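Local coordinates for protein intradiol ring-cleavage dioxygenase (Streptomyces sp. SirexAA-E, PDB 4ILV) that probably cleaves catechol-type aromatic rings between their two hydroxyl-bearing carbons, using an iron(III) centre, as a secreted dioxygenase fused to a carbohydrate-binding module, at residues F86-T91 / L116-P121; G126-I131 / P153-D158; T145-P150 / L165-R170. One frame throughout, in Å; residues are numbered along the deposited sequence.

Interaction 1 (F86-T91 / L116-P121); sequences FWQADT and LRTIVP
One face of the Phe86 ring carries CD2 of Leu116, a CH-pi contact in which the methyl stands 4.0 Å from the ring centroid and is shifted toward the rim. The other flat group, the Gln88 amide, works through its edge. Gln88 NE2 sends one hydrogen across the contact to Ile119 O (3.1 Å, 175° at the hydrogen). The other goes from Gln88 NE2 back to Ala89 O at 3.0 Å; both acceptors lie in the amide plane, so the group cannot turn without breaking two nearly straight bonds. On the carbonyl side, Thr118 OG1 donates to Gln88 OE1 at 2.6 Å, arriving from above the carbonyl plane. Gln88 reaches across because its CG sits between the backbone N and the carbonyl carbon (chi1 68°) and the chain runs out extended. Pro121 CB packs 3.5 Å from Ala89 O, Ile119 CD1 lies 3.6 Å from Thr91 N, and a water links Thr91 OG1 to Val120 O. The contact is buried between the two sheets of a beta sandwich: Phe86 lies on strand 83-87, flanked by 103-107 and 130-136, and its side chain touches Ile131 and Val133, while Leu116 and Thr118 belong to edge strand 113-119, next to strand 64-72.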
loop_
_atom_site.group_PDB
_atom_site.type_symbol
_atom_site.label_atom_id
_atom_site.label_comp_id
_atom_site.label_asym_id
_atom_site.label_seq_id
_atom_site.Cartn_x
_atom_site.Cartn_y
_atom_site.Cartn_z
ATOM N N PHE A 86 4.526 3.880 1.910
ATOM C CA PHE A 86 3.408 3.919 0.969
ATOM C C PHE A 86 3.404 5.212 0.151
ATOM O O PHE A 86 3.756 6.276 0.657
ATOM C CB PHE A 86 2.081 3.837 1.728
ATOM C CG PHE A 86 1.800 2.494 2.372
ATOM C CD1 PHE A 86 1.217 1.477 1.637
ATOM C CD2 PHE A 86 2.062 2.277 3.713
ATOM C CE1 PHE A 86 0.914 0.264 2.220
ATOM C CE2 PHE A 86 1.763 1.060 4.314
ATOM C CZ PHE A 86 1.193 0.053 3.570
ATOM N N TRP A 87 3.022 5.121 -1.117
ATOM C CA TRP A 87 2.673 6.322 -1.873
ATOM C C TRP A 87 1.571 5.998 -2.891
ATOM O O TRP A 87 1.373 4.829 -3.239
ATOM C CB TRP A 87 3.910 6.986 -2.509
ATOM C CG TRP A 87 4.513 6.250 -3.665
ATOM C CD1 TRP A 87 4.402 6.577 -4.993
ATOM C CD2 TRP A 87 5.341 5.082 -3.607
ATOM N NE1 TRP A 87 5.096 5.676 -5.759
ATOM C CE2 TRP A 87 5.685 4.751 -4.937
ATOM C CE3 TRP A 87 5.805 4.272 -2.565
ATOM C CZ2 TRP A 87 6.475 3.644 -5.253
ATOM C CZ3 TRP A 87 6.594 3.169 -2.881
ATOM C CH2 TRP A 87 6.920 2.868 -4.214
ATOM N N GLN A 88 0.845 7.020 -3.345
ATOM C CA GLN A 88 -0.349 6.796 -4.163
ATOM C C GLN A 88 -0.856 8.091 -4.756
ATOM O O GLN A 88 -0.473 9.173 -4.314
ATOM C CB GLN A 88 -1.484 6.231 -3.310
ATOM C CG GLN A 88 -2.018 7.257 -2.287
ATOM C CD GLN A 88 -3.285 6.813 -1.595
ATOM O OE1 GLN A 88 -3.246 6.067 -0.615
ATOM N NE2 GLN A 88 -4.425 7.273 -2.097
ATOM N N ALA A 89 -1.755 7.977 -5.727
ATOM C CA ALA A 89 -2.402 9.162 -6.290
ATOM C C ALA A 89 -3.507 9.647 -5.368
ATOM O O ALA A 89 -4.026 8.875 -4.552
ATOM C CB ALA A 89 -2.970 8.848 -7.669
ATOM N N ASP A 90 -3.877 10.923 -5.504
ATOM C CA ASP A 90 -5.001 11.472 -4.760
ATOM C C ASP A 90 -6.310 11.028 -5.406
ATOM O O ASP A 90 -6.291 10.209 -6.325
ATOM C CB ASP A 90 -4.894 13.007 -4.608
ATOM C CG ASP A 90 -4.986 13.765 -5.932
ATOM O OD1 ASP A 90 -5.424 13.201 -6.967
ATOM O OD2 ASP A 90 -4.620 14.967 -5.917
ATOM N N THR A 91 -7.441 11.532 -4.921
ATOM C CA THR A 91 -8.740 11.082 -5.434
ATOM C C THR A 91 -8.921 11.378 -6.925
ATOM O O THR A 91 -9.733 10.752 -7.601
ATOM C CB THR A 91 -9.914 11.675 -4.642
ATOM O OG1 THR A 91 -11.108 10.971 -4.985
ATOM C CG2 THR A 91 -10.106 13.188 -4.954
ATOM N N LEU A 116 -2.950 1.908 7.505
ATOM C CA LEU A 116 -2.793 3.078 6.642
ATOM C C LEU A 116 -4.139 3.737 6.458
ATOM O O LEU A 116 -5.049 3.135 5.892
ATOM C CB LEU A 116 -2.264 2.677 5.276
ATOM C CG LEU A 116 -2.077 3.862 4.312
ATOM C CD1 LEU A 116 -0.903 4.707 4.740
ATOM C CD2 LEU A 116 -1.872 3.352 2.912
ATOM N N ARG A 117 -4.282 4.960 6.961
ATOM C CA ARG A 117 -5.520 5.703 6.747
ATOM C C ARG A 117 -5.342 6.642 5.565
ATOM O O ARG A 117 -4.455 7.500 5.582
ATOM C CB ARG A 117 -5.906 6.507 7.979
ATOM C CG ARG A 117 -7.253 7.200 7.802
ATOM C CD ARG A 117 -7.498 8.236 8.882
ATOM N NE ARG A 117 -8.668 9.063 8.587
ATOM C CZ ARG A 117 -8.919 10.224 9.185
ATOM N NH1 ARG A 117 -8.077 10.688 10.101
ATOM N NH2 ARG A 117 -10.003 10.925 8.864
ATOM N N THR A 118 -6.188 6.500 4.550
ATOM C CA THR A 118 -5.964 7.238 3.306
ATOM C C THR A 118 -7.303 7.464 2.605
ATOM O O THR A 118 -8.344 7.395 3.248
ATOM C CB THR A 118 -4.926 6.474 2.414
ATOM O OG1 THR A 118 -4.589 7.248 1.260
ATOM C CG2 THR A 118 -5.446 5.083 1.988
ATOM N N ILE A 119 -7.295 7.781 1.311
ATOM C CA ILE A 119 -8.545 7.747 0.538
ATOM C C ILE A 119 -8.331 6.831 -0.654
ATOM O O ILE A 119 -7.196 6.503 -0.981
ATOM C CB ILE A 119 -9.070 9.172 0.089
ATOM C CG1 ILE A 119 -7.947 10.046 -0.459
ATOM C CG2 ILE A 119 -9.683 9.908 1.279
ATOM C CD1 ILE A 119 -7.483 9.698 -1.868
ATOM N N VAL A 120 -9.409 6.414 -1.298
ATOM C CA VAL A 120 -9.278 5.520 -2.439
ATOM C C VAL A 120 -8.562 6.297 -3.535
ATOM O O VAL A 120 -9.023 7.368 -3.918
ATOM C CB VAL A 120 -10.665 5.057 -2.915
ATOM C CG1 VAL A 120 -10.557 4.199 -4.161
ATOM C CG2 VAL A 120 -11.384 4.281 -1.787
ATOM N N PRO A 121 -7.410 5.790 -4.016
ATOM C CA PRO A 121 -6.719 6.554 -5.066
ATOM C C PRO A 121 -7.537 6.627 -6.354
ATOM O O PRO A 121 -8.253 5.685 -6.702
ATOM C CB PRO A 121 -5.430 5.770 -5.299
ATOM C CG PRO A 121 -5.749 4.339 -4.819
ATOM C CD PRO A 121 -6.718 4.535 -3.673
HETATM O O HOH W 1 -11.441 8.610 -3.490
#

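Interaction 2 (G126-I131 / P153-D158); sequences GRTRHI and PRNTTD. With FE (Fe (III) ion), chain C; EDO (1,2-ethanediol), chain D.
Arg127 and Asp158 meet with guanidinium and carboxylate planes at 90°, a side-on salt bridge beside the iron(III) site of this intradiol dioxygenase fold. NE and NH2 of Arg127 both point at Asp158 OD2, each 3.1 Å away on its syn side, and Thr128 N donates to the same oxygen from the anti side at 2.9 Å. Three donors hold OD2, while OD1 of Asp158 is taken by Leu160 N. Bends at chi2 and chi3 fold the arginine back, bringing Arg127 NH1 over the centre of the His130 ring, 3.2 Å above its plane; NH1 donates to O1 of an iron-bound 1,2-ethanediol, probably from the crystallisation liquor, at 2.7 Å. Were Arg127 an alanine, Asp158 OD2 would probably lose its charged mate and His130 the group lying over its ring. The imidazole is held at both nitrogens: NE2 binds the iron together with Tyr95, Tyr124, His132 and both ethanediol oxygens, and ND1 donates to Thr128 O, which lies in the ring plane. Thr128 CB and OG1 pack alongside Arg154 CB; Thr128 OG1 donates to Asn155 OD1 at 2.8 Å. Arg154 NH2 bonds Tyr124 O and also Arg127 O, the latter at 3.0 Å from above its carbonyl plane.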
loop_
_atom_site.group_PDB
_atom_site.type_symbol
_atom_site.label_atom_id
_atom_site.label_comp_id
_atom_site.label_asym_id
_atom_site.label_seq_id
_atom_site.Cartn_x
_atom_site.Cartn_y
_atom_site.Cartn_z
ATOM N N GLY A 126 -3.863 4.733 -18.333
ATOM C CA GLY A 126 -3.207 3.469 -18.579
ATOM C C GLY A 126 -3.143 2.494 -17.415
ATOM O O GLY A 126 -2.725 1.360 -17.600
ATOM N N ARG A 127 -3.552 2.911 -16.222
ATOM C CA ARG A 127 -3.382 2.041 -15.057
ATOM C C ARG A 127 -4.686 1.777 -14.333
ATOM O O ARG A 127 -5.542 2.658 -14.204
ATOM C CB ARG A 127 -2.367 2.631 -14.063
ATOM C CG ARG A 127 -0.978 2.877 -14.628
ATOM C CD ARG A 127 0.105 2.052 -13.948
ATOM N NE ARG A 127 -0.365 0.733 -13.540
ATOM C CZ ARG A 127 -0.054 0.167 -12.379
ATOM N NH1 ARG A 127 0.734 0.808 -11.519
ATOM N NH2 ARG A 127 -0.530 -1.039 -12.077
ATOM N N THR A 128 -4.812 0.561 -13.817
ATOM C CA THR A 128 -5.887 0.255 -12.892
ATOM C C THR A 128 -5.584 0.920 -11.547
ATOM O O THR A 128 -4.514 1.504 -11.361
ATOM C CB THR A 128 -6.063 -1.253 -12.708
ATOM O OG1 THR A 128 -7.299 -1.506 -12.029
ATOM C CG2 THR A 128 -4.905 -1.831 -11.910
ATOM N N ARG A 129 -6.530 0.846 -10.618
ATOM C CA ARG A 129 -6.372 1.494 -9.325
ATOM C C ARG A 129 -5.337 0.755 -8.445
ATOM O O ARG A 129 -5.359 -0.479 -8.354
ATOM C CB ARG A 129 -7.729 1.535 -8.632
ATOM C CG ARG A 129 -7.842 2.639 -7.623
ATOM C CD ARG A 129 -9.206 2.651 -6.974
ATOM N NE ARG A 129 -10.285 2.589 -7.953
ATOM C CZ ARG A 129 -10.820 3.631 -8.578
ATOM N NH1 ARG A 129 -10.380 4.872 -8.353
ATOM N NH2 ARG A 129 -11.807 3.417 -9.437
ATOM N N HIS A 130 -4.452 1.495 -7.777
ATOM C CA HIS A 130 -3.398 0.864 -6.974
ATOM C C HIS A 130 -2.802 1.783 -5.917
ATOM O O HIS A 130 -2.841 2.995 -6.038
ATOM C CB HIS A 130 -2.252 0.384 -7.880
ATOM C CG HIS A 130 -1.597 1.495 -8.649
ATOM N ND1 HIS A 130 -2.180 2.073 -9.756
ATOM C CD2 HIS A 130 -0.430 2.157 -8.449
ATOM C CE1 HIS A 130 -1.396 3.038 -10.211
ATOM N NE2 HIS A 130 -0.328 3.110 -9.438
ATOM N N ILE A 131 -2.199 1.175 -4.903
ATOM C CA ILE A 131 -1.393 1.889 -3.925
ATOM C C ILE A 131 0.021 1.317 -3.976
ATOM O O ILE A 131 0.195 0.096 -3.952
ATOM C CB ILE A 131 -1.959 1.689 -2.508
ATOM C CG1 ILE A 131 -3.294 2.418 -2.367
ATOM C CG2 ILE A 131 -0.975 2.188 -1.458
ATOM C CD1 ILE A 131 -4.001 2.111 -1.034
ATOM N N PRO A 153 -12.812 -2.682 -13.103
ATOM C CA PRO A 153 -12.785 -3.029 -14.526
ATOM C C PRO A 153 -11.374 -2.997 -15.121
ATOM O O PRO A 153 -11.050 -3.855 -15.934
ATOM C CB PRO A 153 -13.686 -1.961 -15.159
ATOM C CG PRO A 153 -14.667 -1.643 -14.086
ATOM C CD PRO A 153 -13.876 -1.707 -12.798
ATOM N N ARG A 154 -10.534 -2.055 -14.698
ATOM C CA ARG A 154 -9.197 -1.950 -15.277
ATOM C C ARG A 154 -8.245 -3.083 -14.896
ATOM O O ARG A 154 -7.156 -3.199 -15.448
ATOM C CB ARG A 154 -8.590 -0.573 -14.999
ATOM C CG ARG A 154 -9.232 0.544 -15.826
ATOM C CD ARG A 154 -8.572 1.873 -15.518
ATOM N NE ARG A 154 -9.055 2.932 -16.391
ATOM C CZ ARG A 154 -8.361 4.023 -16.685
ATOM N NH1 ARG A 154 -8.884 4.929 -17.500
ATOM N NH2 ARG A 154 -7.144 4.205 -16.175
ATOM N N ASN A 155 -8.667 -3.939 -13.975
ATOM C CA ASN A 155 -7.883 -5.133 -13.664
ATOM C C ASN A 155 -7.794 -6.059 -14.878
ATOM O O ASN A 155 -6.860 -6.843 -14.997
ATOM C CB ASN A 155 -8.480 -5.879 -12.474
ATOM C CG ASN A 155 -8.307 -5.122 -11.167
ATOM O OD1 ASN A 155 -7.590 -4.104 -11.085
ATOM N ND2 ASN A 155 -8.974 -5.607 -10.134
ATOM N N THR A 156 -8.764 -5.944 -15.788
ATOM C CA THR A 156 -8.757 -6.740 -17.005
ATOM C C THR A 156 -7.978 -6.064 -18.129
ATOM O O THR A 156 -7.610 -6.713 -19.103
ATOM C CB THR A 156 -10.184 -7.043 -17.503
ATOM O OG1 THR A 156 -10.795 -5.836 -17.966
ATOM C CG2 THR A 156 -11.028 -7.629 -16.386
ATOM N N THR A 157 -7.734 -4.764 -18.011
ATOM C CA THR A 157 -7.036 -4.049 -19.080
ATOM C C THR A 157 -5.565 -3.793 -18.757
ATOM O O THR A 157 -4.739 -3.660 -19.658
ATOM C CB THR A 157 -7.728 -2.706 -19.431
ATOM O OG1 THR A 157 -7.824 -1.891 -18.260
ATOM C CG2 THR A 157 -9.124 -2.952 -19.974
ATOM N N ASP A 158 -5.238 -3.733 -17.471
ATOM C CA ASP A 158 -3.889 -3.375 -17.045
ATOM C C ASP A 158 -3.028 -4.628 -16.924
ATOM O O ASP A 158 -3.207 -5.432 -16.009
ATOM C CB ASP A 158 -3.953 -2.624 -15.712
ATOM C CG ASP A 158 -2.606 -2.059 -15.272
ATOM O OD1 ASP A 158 -1.548 -2.529 -15.738
ATOM O OD2 ASP A 158 -2.608 -1.140 -14.431
HETATM FE FE FE C . 1.214 4.567 -9.823
HETATM C C1 EDO D . 3.069 3.740 -12.394
HETATM O O1 EDO D . 2.191 3.116 -11.440
HETATM C C2 EDO D . 3.150 5.255 -12.151
HETATM O O2 EDO D . 3.167 5.550 -10.738
HETATM O O HOH W 2 -6.975 -2.378 -8.759
#

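Interaction 3 (T145-P150 / L165-R170); sequences TQLYFP and LLMNVR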
loop_
_atom_site.group_PDB
_atom_site.type_symbol
_atom_site.label_atom_id
_atom_site.label_comp_id
_atom_site.label_asym_id
_atom_site.label_seq_id
_atom_site.Cartn_x
_atom_site.Cartn_y
_atom_site.Cartn_z
ATOM N N THR A 145 6.559 -3.086 -4.454
ATOM C CA THR A 145 5.362 -3.743 -4.968
ATOM C C THR A 145 4.152 -2.822 -4.982
ATOM O O THR A 145 4.263 -1.633 -4.694
ATOM C CB THR A 145 5.076 -5.067 -4.184
ATOM O OG1 THR A 145 4.050 -5.813 -4.834
ATOM C CG2 THR A 145 4.668 -4.793 -2.744
ATOM N N GLN A 146 2.996 -3.369 -5.337
ATOM C CA GLN A 146 1.767 -2.587 -5.373
ATOM C C GLN A 146 0.583 -3.364 -4.805
ATOM O O GLN A 146 0.595 -4.597 -4.781
ATOM C CB GLN A 146 1.445 -2.196 -6.816
ATOM C CG GLN A 146 2.546 -1.427 -7.495
ATOM C CD GLN A 146 2.203 -1.060 -8.921
ATOM O OE1 GLN A 146 1.028 -0.911 -9.274
ATOM N NE2 GLN A 146 3.229 -0.902 -9.751
ATOM N N LEU A 147 -0.445 -2.643 -4.368
ATOM C CA LEU A 147 -1.683 -3.282 -3.933
ATOM C C LEU A 147 -2.838 -2.915 -4.853
ATOM O O LEU A 147 -2.974 -1.754 -5.249
ATOM C CB LEU A 147 -2.017 -2.876 -2.499
ATOM C CG LEU A 147 -0.888 -3.069 -1.482
ATOM C CD1 LEU A 147 -1.342 -2.615 -0.102
ATOM C CD2 LEU A 147 -0.383 -4.519 -1.446
ATOM N N TYR A 148 -3.680 -3.896 -5.174
ATOM C CA TYR A 148 -4.803 -3.680 -6.092
ATOM C C TYR A 148 -6.144 -3.838 -5.396
ATOM O O TYR A 148 -6.214 -4.343 -4.273
ATOM C CB TYR A 148 -4.724 -4.621 -7.299
ATOM C CG TYR A 148 -3.507 -4.373 -8.160
ATOM C CD1 TYR A 148 -3.463 -3.296 -9.029
ATOM C CD2 TYR A 148 -2.400 -5.211 -8.096
ATOM C CE1 TYR A 148 -2.358 -3.056 -9.820
ATOM C CE2 TYR A 148 -1.284 -4.976 -8.884
ATOM C CZ TYR A 148 -1.274 -3.886 -9.742
ATOM O OH TYR A 148 -0.183 -3.627 -10.538
ATOM N N PHE A 149 -7.197 -3.404 -6.086
ATOM C CA PHE A 149 -8.555 -3.361 -5.563
ATOM C C PHE A 149 -9.430 -4.372 -6.268
ATOM O O PHE A 149 -9.338 -4.519 -7.487
ATOM C CB PHE A 149 -9.151 -1.952 -5.772
ATOM C CG PHE A 149 -8.500 -0.908 -4.923
ATOM C CD1 PHE A 149 -9.139 -0.412 -3.802
ATOM C CD2 PHE A 149 -7.225 -0.454 -5.218
ATOM C CE1 PHE A 149 -8.524 0.535 -2.992
ATOM C CE2 PHE A 149 -6.604 0.502 -4.423
ATOM C CZ PHE A 149 -7.258 0.994 -3.303
ATOM N N PRO A 150 -10.304 -5.055 -5.508
ATOM C CA PRO A 150 -11.182 -6.072 -6.086
ATOM C C PRO A 150 -12.266 -5.440 -6.944
ATOM O O PRO A 150 -12.809 -4.398 -6.583
ATOM C CB PRO A 150 -11.811 -6.730 -4.850
ATOM C CG PRO A 150 -11.818 -5.651 -3.821
ATOM C CD PRO A 150 -10.540 -4.879 -4.064
ATOM N N LEU A 165 -1.801 -9.710 -5.644
ATOM C CA LEU A 165 -1.604 -8.452 -4.935
ATOM C C LEU A 165 -2.931 -7.743 -4.649
ATOM O O LEU A 165 -2.949 -6.551 -4.292
ATOM C CB LEU A 165 -0.660 -7.550 -5.727
ATOM C CG LEU A 165 0.755 -8.121 -5.878
ATOM C CD1 LEU A 165 1.522 -7.396 -6.965
ATOM C CD2 LEU A 165 1.516 -8.052 -4.570
ATOM N N LEU A 166 -4.039 -8.476 -4.785
ATOM C CA LEU A 166 -5.360 -7.938 -4.436
ATOM C C LEU A 166 -5.531 -7.828 -2.929
ATOM O O LEU A 166 -5.194 -8.748 -2.188
ATOM C CB LEU A 166 -6.473 -8.821 -4.997
ATOM C CG LEU A 166 -6.951 -8.588 -6.435
ATOM C CD1 LEU A 166 -7.861 -9.737 -6.884
ATOM C CD2 LEU A 166 -7.669 -7.251 -6.587
ATOM N N MET A 167 -6.014 -6.688 -2.478
ATOM C CA MET A 167 -6.533 -6.528 -1.123
ATOM C C MET A 167 -7.931 -7.122 -1.071
ATOM O O MET A 167 -8.598 -7.222 -2.100
ATOM C CB MET A 167 -6.663 -5.036 -0.785
ATOM C CG MET A 167 -5.342 -4.281 -0.735
ATOM S SD MET A 167 -5.575 -2.539 -0.334
ATOM C CE MET A 167 -6.207 -1.924 -1.894
ATOM N N ASN A 168 -8.382 -7.509 0.117
ATOM C CA ASN A 168 -9.814 -7.636 0.358
ATOM C C ASN A 168 -10.309 -6.244 0.721
ATOM O O ASN A 168 -9.646 -5.528 1.445
ATOM C CB ASN A 168 -10.125 -8.588 1.505
ATOM C CG ASN A 168 -10.020 -10.055 1.105
ATOM O OD1 ASN A 168 -9.773 -10.390 -0.055
ATOM N ND2 ASN A 168 -10.229 -10.939 2.071
ATOM N N VAL A 169 -11.465 -5.854 0.210
ATOM C CA VAL A 169 -12.009 -4.530 0.495
ATOM C C VAL A 169 -13.498 -4.628 0.735
ATOM O O VAL A 169 -14.220 -5.199 -0.078
ATOM C CB VAL A 169 -11.767 -3.544 -0.668
ATOM C CG1 VAL A 169 -12.472 -2.183 -0.395
ATOM C CG2 VAL A 169 -10.279 -3.350 -0.895
ATOM N N ARG A 170 -13.960 -4.087 1.855
ATOM C CA ARG A 170 -15.388 -4.096 2.134
ATOM C C ARG A 170 -15.841 -2.709 2.559
ATOM O O ARG A 170 -15.033 -1.882 2.979
ATOM C CB ARG A 170 -15.729 -5.123 3.212
ATOM C CG ARG A 170 -15.153 -4.795 4.575
ATOM C CD ARG A 170 -15.409 -5.940 5.563
ATOM N NE ARG A 170 -15.146 -5.519 6.938
ATOM C CZ ARG A 170 -15.352 -6.272 8.013
ATOM N NH1 ARG A 170 -15.827 -7.522 7.896
ATOM N NH2 ARG A 170 -15.082 -5.771 9.212
#
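Tyr148 N donates to Leu165 O at 2.9 Å, and Tyr148 O takes the N-H of Met167 at 3.0 Å in return. Together they make a single beta bridge, opposite Leu166, where the end of strand 143-148 meets the loop entering strand 168-172, and so join the two sheets of the beta sandwich. Side chains pack around this pair. Leu165 CB comes to the edge of the Tyr148 ring, 3.8 Å from Tyr148 CD2, while the Leu165 CD2 methyl lies 3.4 Å from Thr145 OG1, whose hydroxyl is engaged with Pro37 O. The Tyr148 and Phe161 rings meet edge-to-face, and Tyr148 OH is hydrogen-bonded to Gln39 OE1. Met167 extends alongside Phe149. A bend at chi3 (-75°) turns the methionine's tip onto the phenylalanine: Met167 CE sits over the centre of the Phe149 ring, 3.4 Å from its centroid, with the sulfur farther above the same face in a Met-aromatic contact. Leu147 CB flanks the Met167 chain, and Phe180 of strand 175-183 touches both residues in the core. Farther along, Pro150 crosses Val169 at about a right angle, the proline CD 3.5 Å from Val169 CG2.

From the N terminus, interaction 1 comes first: its segments 86-91 and 116-121 close a loop holding strand 103-107 and bring the 83-87 sheet against the 113-119 sheet. It is complete before interaction 2 opens at 126-131. Interaction 2 encloses the hairpin of strands 130-136 and 143-148, tying its start to the loop after it. Interaction 3 closes the loop from 150 to 165, which carries 153-158, so the two cross, and it leads to strand 168-172 in the other sheet. Ile131 O and Leu147 N couple the neighbouring strands, and Arg127 NH1 probably hydrogen-bonds Gln146 OE1. Pro121 connects interaction 1 to both, its carbonyl oxygen probably hydrogen-bonded to Arg129 NH1 and its ring packing on Phe149.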